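PDB 3WAJ: transmembrane oligosaccharyl transferase from Archaeoglobus fulgidus, which belongs to the STT3/AglB family of membrane proteins, combining a GT-C-type bundle of transmembrane helices with a large globular C-terminal region. Local coordinates for residues L122-L127 with S435-A440; L126-R129 with R135-V138; A703-K706 with Q711-L714. All coordinates share one frame; numbering follows the deposited sequence.

Contact 1: L122-L127 with S435-A440; sequences LPVYLL and SAVYSA
Helices 121-131 and 429-446 approach most closely, within these segments, at Val124 and Val437, whose CA atoms lie 7.4 Å apart, and no backbone atom bonds across. Both valines direct their side chains into the gap. CG1 of Val124, set anti to its backbone N (chi1 173°), reaches across to CG2 of Val437 at 4.3 Å, methyl against methyl. Leu127, one turn further along helix 121-131, adds a second touch to the same methyl, its CD2 standing 4.4 Å from CG2 of Val437. CD2 is the extended branch of this leucine, lying anti to CA, and it is the branch that reaches Val437. One methyl of Val437 thus meets two neighbours a helical turn apart, while Ala436 beside it gives up a little surface without coming close.

This is apolar packing inside the helical bundle of the STT3-type membrane region, and it brings together segments separated by just over 300 residues. Leu410 of helix 405-420 touches both Leu127 and Val437, so a third helix shares the junction, and Pro123 turns to Phe168 and Ser172 of helix 163-181.

The hydroxyls of Ser435 and Ser439 are satisfied within their own helix. Ser435 OG is hydrogen-bonded to Ala432 O. Ser439 OG donates to the carbonyl O of Ser435 at 2.7 Å, a donor almost in line with the C=O bond (172°), returning the hydroxyl to the preceding turn. The side chain of Ser439 also rests against Leu384 and Phe387 of helix 384-402.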
# COMPACT_ATOMS: atom_id res chain seq x y z
N LEU A 122 -16.31 0.35 -21.87
CA LEU A 122 -17.49 1.21 -22.01
C LEU A 122 -17.23 2.73 -21.85
O LEU A 122 -17.49 3.51 -22.78
CB LEU A 122 -18.66 0.71 -21.15
CG LEU A 122 -18.93 -0.79 -21.21
CD1 LEU A 122 -20.21 -1.18 -20.46
CD2 LEU A 122 -18.99 -1.28 -22.65
N PRO A 123 -16.68 3.17 -20.69
CA PRO A 123 -16.45 4.62 -20.56
C PRO A 123 -15.43 5.15 -21.56
O PRO A 123 -15.56 6.30 -21.98
CB PRO A 123 -15.89 4.77 -19.14
CG PRO A 123 -16.12 3.46 -18.47
CD PRO A 123 -16.18 2.42 -19.53
N VAL A 124 -14.43 4.34 -21.92
CA VAL A 124 -13.41 4.82 -22.86
C VAL A 124 -14.02 5.01 -24.25
O VAL A 124 -13.98 6.11 -24.79
CB VAL A 124 -12.18 3.91 -22.93
CG1 VAL A 124 -11.26 4.36 -24.05
CG2 VAL A 124 -11.43 3.95 -21.61
N TYR A 125 -14.58 3.94 -24.81
CA TYR A 125 -15.32 4.03 -26.06
C TYR A 125 -16.22 5.25 -26.02
O TYR A 125 -16.11 6.11 -26.89
CB TYR A 125 -16.18 2.77 -26.31
CG TYR A 125 -17.09 2.94 -27.51
CD1 TYR A 125 -16.65 2.62 -28.79
CD2 TYR A 125 -18.38 3.45 -27.37
CE1 TYR A 125 -17.47 2.80 -29.90
CE2 TYR A 125 -19.21 3.64 -28.47
CZ TYR A 125 -18.75 3.31 -29.73
OH TYR A 125 -19.57 3.49 -30.82
N LEU A 126 -17.09 5.32 -25.01
CA LEU A 126 -18.01 6.45 -24.85
C LEU A 126 -17.29 7.78 -24.92
O LEU A 126 -17.71 8.66 -25.67
CB LEU A 126 -18.80 6.35 -23.54
CG LEU A 126 -19.80 7.50 -23.36
CD1 LEU A 126 -20.75 7.53 -24.54
CD2 LEU A 126 -20.57 7.39 -22.05
N LEU A 127 -16.21 7.92 -24.16
CA LEU A 127 -15.45 9.18 -24.15
C LEU A 127 -14.78 9.52 -25.49
O LEU A 127 -14.91 10.65 -25.96
CB LEU A 127 -14.40 9.20 -23.03
CG LEU A 127 -13.45 10.40 -23.07
CD1 LEU A 127 -14.17 11.71 -22.79
CD2 LEU A 127 -12.31 10.21 -22.10
N SER A 435 -3.40 7.85 -22.45
CA SER A 435 -2.53 7.29 -23.48
C SER A 435 -3.30 6.39 -24.45
O SER A 435 -2.86 6.19 -25.59
CB SER A 435 -1.37 6.53 -22.86
OG SER A 435 -1.73 5.18 -22.62
N ALA A 436 -4.45 5.87 -24.02
CA ALA A 436 -5.28 5.02 -24.88
C ALA A 436 -6.18 5.80 -25.87
O ALA A 436 -6.46 5.33 -26.97
CB ALA A 436 -6.11 4.07 -24.04
N VAL A 437 -6.64 6.98 -25.44
CA VAL A 437 -7.51 7.82 -26.26
C VAL A 437 -6.72 8.55 -27.33
O VAL A 437 -7.12 8.57 -28.50
CB VAL A 437 -8.27 8.84 -25.40
CG1 VAL A 437 -9.06 9.80 -26.27
CG2 VAL A 437 -9.18 8.14 -24.42
N TYR A 438 -5.59 9.14 -26.93
CA TYR A 438 -4.72 9.89 -27.84
C TYR A 438 -3.83 8.98 -28.72
O TYR A 438 -3.04 9.47 -29.53
CB TYR A 438 -3.89 10.93 -27.07
CG TYR A 438 -4.69 12.13 -26.61
CD1 TYR A 438 -5.50 12.83 -27.50
CD2 TYR A 438 -4.65 12.55 -25.28
CE1 TYR A 438 -6.24 13.93 -27.08
CE2 TYR A 438 -5.39 13.65 -24.86
CZ TYR A 438 -6.18 14.33 -25.76
OH TYR A 438 -6.92 15.41 -25.35
N SER A 439 -3.96 7.67 -28.55
CA SER A 439 -3.34 6.72 -29.46
C SER A 439 -4.37 6.24 -30.46
O SER A 439 -4.08 6.10 -31.65
CB SER A 439 -2.73 5.54 -28.70
OG SER A 439 -1.59 5.92 -27.96
N ALA A 440 -5.59 6.02 -29.97
CA ALA A 440 -6.72 5.69 -30.84
C ALA A 440 -7.04 6.84 -31.79
O ALA A 440 -7.73 6.66 -32.79
CB ALA A 440 -7.93 5.36 -30.02

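Contact 2: L126-R129 with R135-V138; sequences LLTR and RAAV
Close packing of two consecutive helices, with no hydrogen bond between segments 126-129 and 135-138, brings Thr128 and Arg129 near the end of helix 121-131 against Ala136 and Ala137 near the start of helix 134-144. The backbones come very near, the CA atoms of Arg129 and Ala137 being only 4.8 Å apart, which is consistent with alanine's small side chain letting them approach so closely.

Thr128 does most of the touching from its side, through OG1, although the placing of this atom is doubtful. Its first torsion, 115°, lies far from a staggered value and leaves CG2 almost eclipsing the backbone N, a sign of strain or of uncertainty in the model. As modelled, OG1 sits over the link between Ala136 and Ala137, and its very short distances, 3.1 Å to Ala137 CA and 3.5 Å to the carbonyl carbon of Ala136, share that doubt. Ala137 N is also near OG1, at 3.3 Å, but the angle is too poor for a hydrogen bond.

In topology this is a helical hairpin of the STT3 membrane region, its two helices separated by a very short turn. Asp133, in that turn, accepts a hydrogen bond from Ala136 N through OD1. Helix 429-446 lies alongside, its Ser444 touching Ala136 and its Val437 touching Thr128.

The methyl of Ala137 lies against Arg129, with its CB 3.6 Å from Arg129 CB and equally far from Arg129 N. Only the root of the arginine takes part: the chain bends at chi2 (-86°) and again at chi3, carrying the guanidinium group away from the second helix.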
# COMPACT_ATOMS: atom_id res chain seq x y z
N LEU A 126 -17.09 5.32 -25.01
CA LEU A 126 -18.01 6.45 -24.85
C LEU A 126 -17.29 7.78 -24.92
O LEU A 126 -17.71 8.66 -25.67
CB LEU A 126 -18.80 6.35 -23.54
CG LEU A 126 -19.80 7.50 -23.36
CD1 LEU A 126 -20.75 7.53 -24.54
CD2 LEU A 126 -20.57 7.39 -22.05
N LEU A 127 -16.21 7.92 -24.16
CA LEU A 127 -15.45 9.18 -24.15
C LEU A 127 -14.78 9.52 -25.49
O LEU A 127 -14.91 10.65 -25.96
CB LEU A 127 -14.40 9.20 -23.03
CG LEU A 127 -13.45 10.40 -23.07
CD1 LEU A 127 -14.17 11.71 -22.79
CD2 LEU A 127 -12.31 10.21 -22.10
N THR A 128 -14.05 8.58 -26.09
CA THR A 128 -13.36 8.89 -27.34
C THR A 128 -14.29 8.86 -28.55
O THR A 128 -13.90 9.26 -29.65
CB THR A 128 -12.10 8.02 -27.61
OG1 THR A 128 -12.33 7.22 -28.77
CG2 THR A 128 -11.78 7.12 -26.46
N ARG A 129 -15.51 8.37 -28.35
CA ARG A 129 -16.56 8.50 -29.36
C ARG A 129 -17.13 9.92 -29.31
O ARG A 129 -17.33 10.56 -30.33
CB ARG A 129 -17.68 7.48 -29.12
CG ARG A 129 -18.63 7.25 -30.29
CD ARG A 129 -19.78 8.26 -30.33
NE ARG A 129 -20.79 7.99 -29.31
CZ ARG A 129 -22.07 7.75 -29.56
NH1 ARG A 129 -22.52 7.74 -30.81
NH2 ARG A 129 -22.91 7.51 -28.56
N ARG A 135 -14.67 5.25 -35.30
CA ARG A 135 -13.47 4.54 -35.72
C ARG A 135 -12.44 4.61 -34.60
O ARG A 135 -11.83 3.60 -34.23
CB ARG A 135 -12.91 5.15 -37.00
CG ARG A 135 -13.93 5.31 -38.11
CD ARG A 135 -13.53 4.51 -39.34
NE ARG A 135 -14.63 4.38 -40.30
CZ ARG A 135 -14.48 3.99 -41.56
NH1 ARG A 135 -13.27 3.69 -42.03
NH2 ARG A 135 -15.53 3.91 -42.36
N ALA A 136 -12.24 5.81 -34.06
CA ALA A 136 -11.27 6.02 -32.98
C ALA A 136 -11.70 5.32 -31.68
O ALA A 136 -10.87 4.78 -30.95
CB ALA A 136 -11.06 7.50 -32.73
N ALA A 137 -13.00 5.33 -31.42
CA ALA A 137 -13.55 4.80 -30.18
C ALA A 137 -13.43 3.28 -30.05
O ALA A 137 -13.60 2.72 -28.97
CB ALA A 137 -14.99 5.23 -30.03
N VAL A 138 -13.14 2.63 -31.17
CA VAL A 138 -12.98 1.18 -31.20
C VAL A 138 -11.53 0.79 -30.96
O VAL A 138 -11.23 -0.11 -30.16
CB VAL A 138 -13.52 0.59 -32.52
CG1 VAL A 138 -12.73 -0.63 -32.94
CG2 VAL A 138 -15.00 0.26 -32.39

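Contact 3: A703-K706 with Q711-L714; sequences AEWK and QVNL
Trp705 is the residue that meets Val712 and Leu714, and the short helix 703-708 reaches it in its third position. Ala703 begins the helix. Glu704 follows, its OE2 accepting a hydrogen bond from Gly741 N at the start of helix 740-755.

At Trp705 the backbone is still distant from the loop, 8.7 Å from CA to the CA of Leu714, and the indole bridges the gap. With CG beside the backbone N (chi1 -81°), the six-membered ring extends toward the loop and offers its edge. CE3 lies 3.9 Å from CD2 of Leu714, and CZ3 is 4.2 Å from the same methyl. Val712 meets the neighbouring part of the rim, its CG1 4.4 Å from CZ3. Both methyls sit near the ring plane.

The setting is a helix-loop-helix connection in the globular C-terminal part of the chain: helix 703-708, the loop, then helix 717-732, whose Val720, Thr723 and Ala724 pack on the indole. Tyr708 stacks edge-to-face with it, and NE1 donates to Thr742 OG1, fixing the rotation of the ring from its polar end. Pro767 touches both Trp705 and Leu714.

Lys706 points away from the loop; its NZ makes a long, weak ion pair with Asp700, and its carbonyl O is hydrogen-bonded to Ser709 OG. Val712 also touches a crystal neighbour, so part of its surroundings belongs to the lattice.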
# COMPACT_ATOMS: atom_id res chain seq x y z
N ALA A 703 12.40 -19.22 0.77
CA ALA A 703 12.39 -20.24 -0.28
C ALA A 703 13.77 -20.81 -0.67
O ALA A 703 13.93 -22.03 -0.76
CB ALA A 703 11.67 -19.69 -1.52
N GLU A 704 14.73 -19.93 -0.92
CA GLU A 704 16.03 -20.35 -1.45
C GLU A 704 16.76 -21.26 -0.49
O GLU A 704 17.46 -22.18 -0.92
CB GLU A 704 16.89 -19.14 -1.84
CG GLU A 704 17.39 -18.31 -0.65
CD GLU A 704 16.40 -17.24 -0.14
OE1 GLU A 704 15.28 -17.08 -0.73
OE2 GLU A 704 16.78 -16.55 0.85
N TRP A 705 16.58 -21.04 0.81
CA TRP A 705 17.23 -21.88 1.82
C TRP A 705 16.46 -23.17 2.08
O TRP A 705 17.05 -24.21 2.41
CB TRP A 705 17.53 -21.07 3.09
CG TRP A 705 18.80 -20.28 2.91
CD1 TRP A 705 18.91 -18.98 2.50
CD2 TRP A 705 20.14 -20.75 3.09
NE1 TRP A 705 20.23 -18.61 2.41
CE2 TRP A 705 21.01 -19.68 2.77
CE3 TRP A 705 20.69 -21.98 3.48
CZ2 TRP A 705 22.41 -19.80 2.83
CZ3 TRP A 705 22.07 -22.10 3.54
CH2 TRP A 705 22.92 -21.02 3.23
N LYS A 706 15.15 -23.13 1.89
CA LYS A 706 14.36 -24.34 1.96
C LYS A 706 14.89 -25.26 0.86
O LYS A 706 15.17 -26.44 1.07
CB LYS A 706 12.88 -24.01 1.73
CG LYS A 706 11.96 -25.21 1.64
CD LYS A 706 11.75 -25.88 2.99
CE LYS A 706 10.60 -26.88 2.91
NZ LYS A 706 10.36 -27.60 4.20
N GLN A 711 20.44 -30.20 -0.01
CA GLN A 711 21.84 -30.58 -0.17
C GLN A 711 22.71 -30.02 0.94
O GLN A 711 23.87 -30.37 1.08
CB GLN A 711 22.40 -30.12 -1.51
CG GLN A 711 21.72 -30.71 -2.73
CD GLN A 711 21.75 -29.76 -3.91
OE1 GLN A 711 21.12 -28.69 -3.87
NE2 GLN A 711 22.48 -30.14 -4.95
N VAL A 712 22.15 -29.13 1.75
CA VAL A 712 22.93 -28.47 2.77
C VAL A 712 22.36 -28.83 4.11
O VAL A 712 21.14 -28.80 4.30
CB VAL A 712 22.93 -26.93 2.58
CG1 VAL A 712 23.45 -26.22 3.84
CG2 VAL A 712 23.75 -26.54 1.34
N ASN A 713 23.22 -29.22 5.05
CA ASN A 713 22.77 -29.44 6.41
C ASN A 713 22.73 -28.09 7.16
O ASN A 713 23.78 -27.49 7.43
CB ASN A 713 23.68 -30.42 7.12
CG ASN A 713 23.25 -30.69 8.55
OD1 ASN A 713 22.10 -30.45 8.92
ND2 ASN A 713 24.17 -31.19 9.36
N LEU A 714 21.54 -27.63 7.50
CA LEU A 714 21.39 -26.30 8.09
C LEU A 714 21.99 -26.22 9.49
O LEU A 714 22.11 -25.13 10.05
CB LEU A 714 19.92 -25.87 8.09
CG LEU A 714 19.26 -25.91 6.72
CD1 LEU A 714 17.83 -25.43 6.81
CD2 LEU A 714 20.06 -25.08 5.71

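How the contacts relate
Contacts 1 and 2 are neighbours in the membrane bundle, their centres 6 Å apart. Both use helix 121-131, and Leu126 and Leu127 belong to both. They also touch directly, Val437 of one meeting Thr128 of the other, and helix 121-131 packs against both its sequence neighbour 134-144 and the far later helix 429-446. The hairpin of contact 2 joins residues close in sequence, whereas contact 1 joins segments about 300 residues apart. Contact 3 comes last along the chain, in the globular C-terminal region, with its centre 51 Å from that of contact 1 and 56 Å from that of contact 2. It touches neither and is thus independent of contacts 1 and 2.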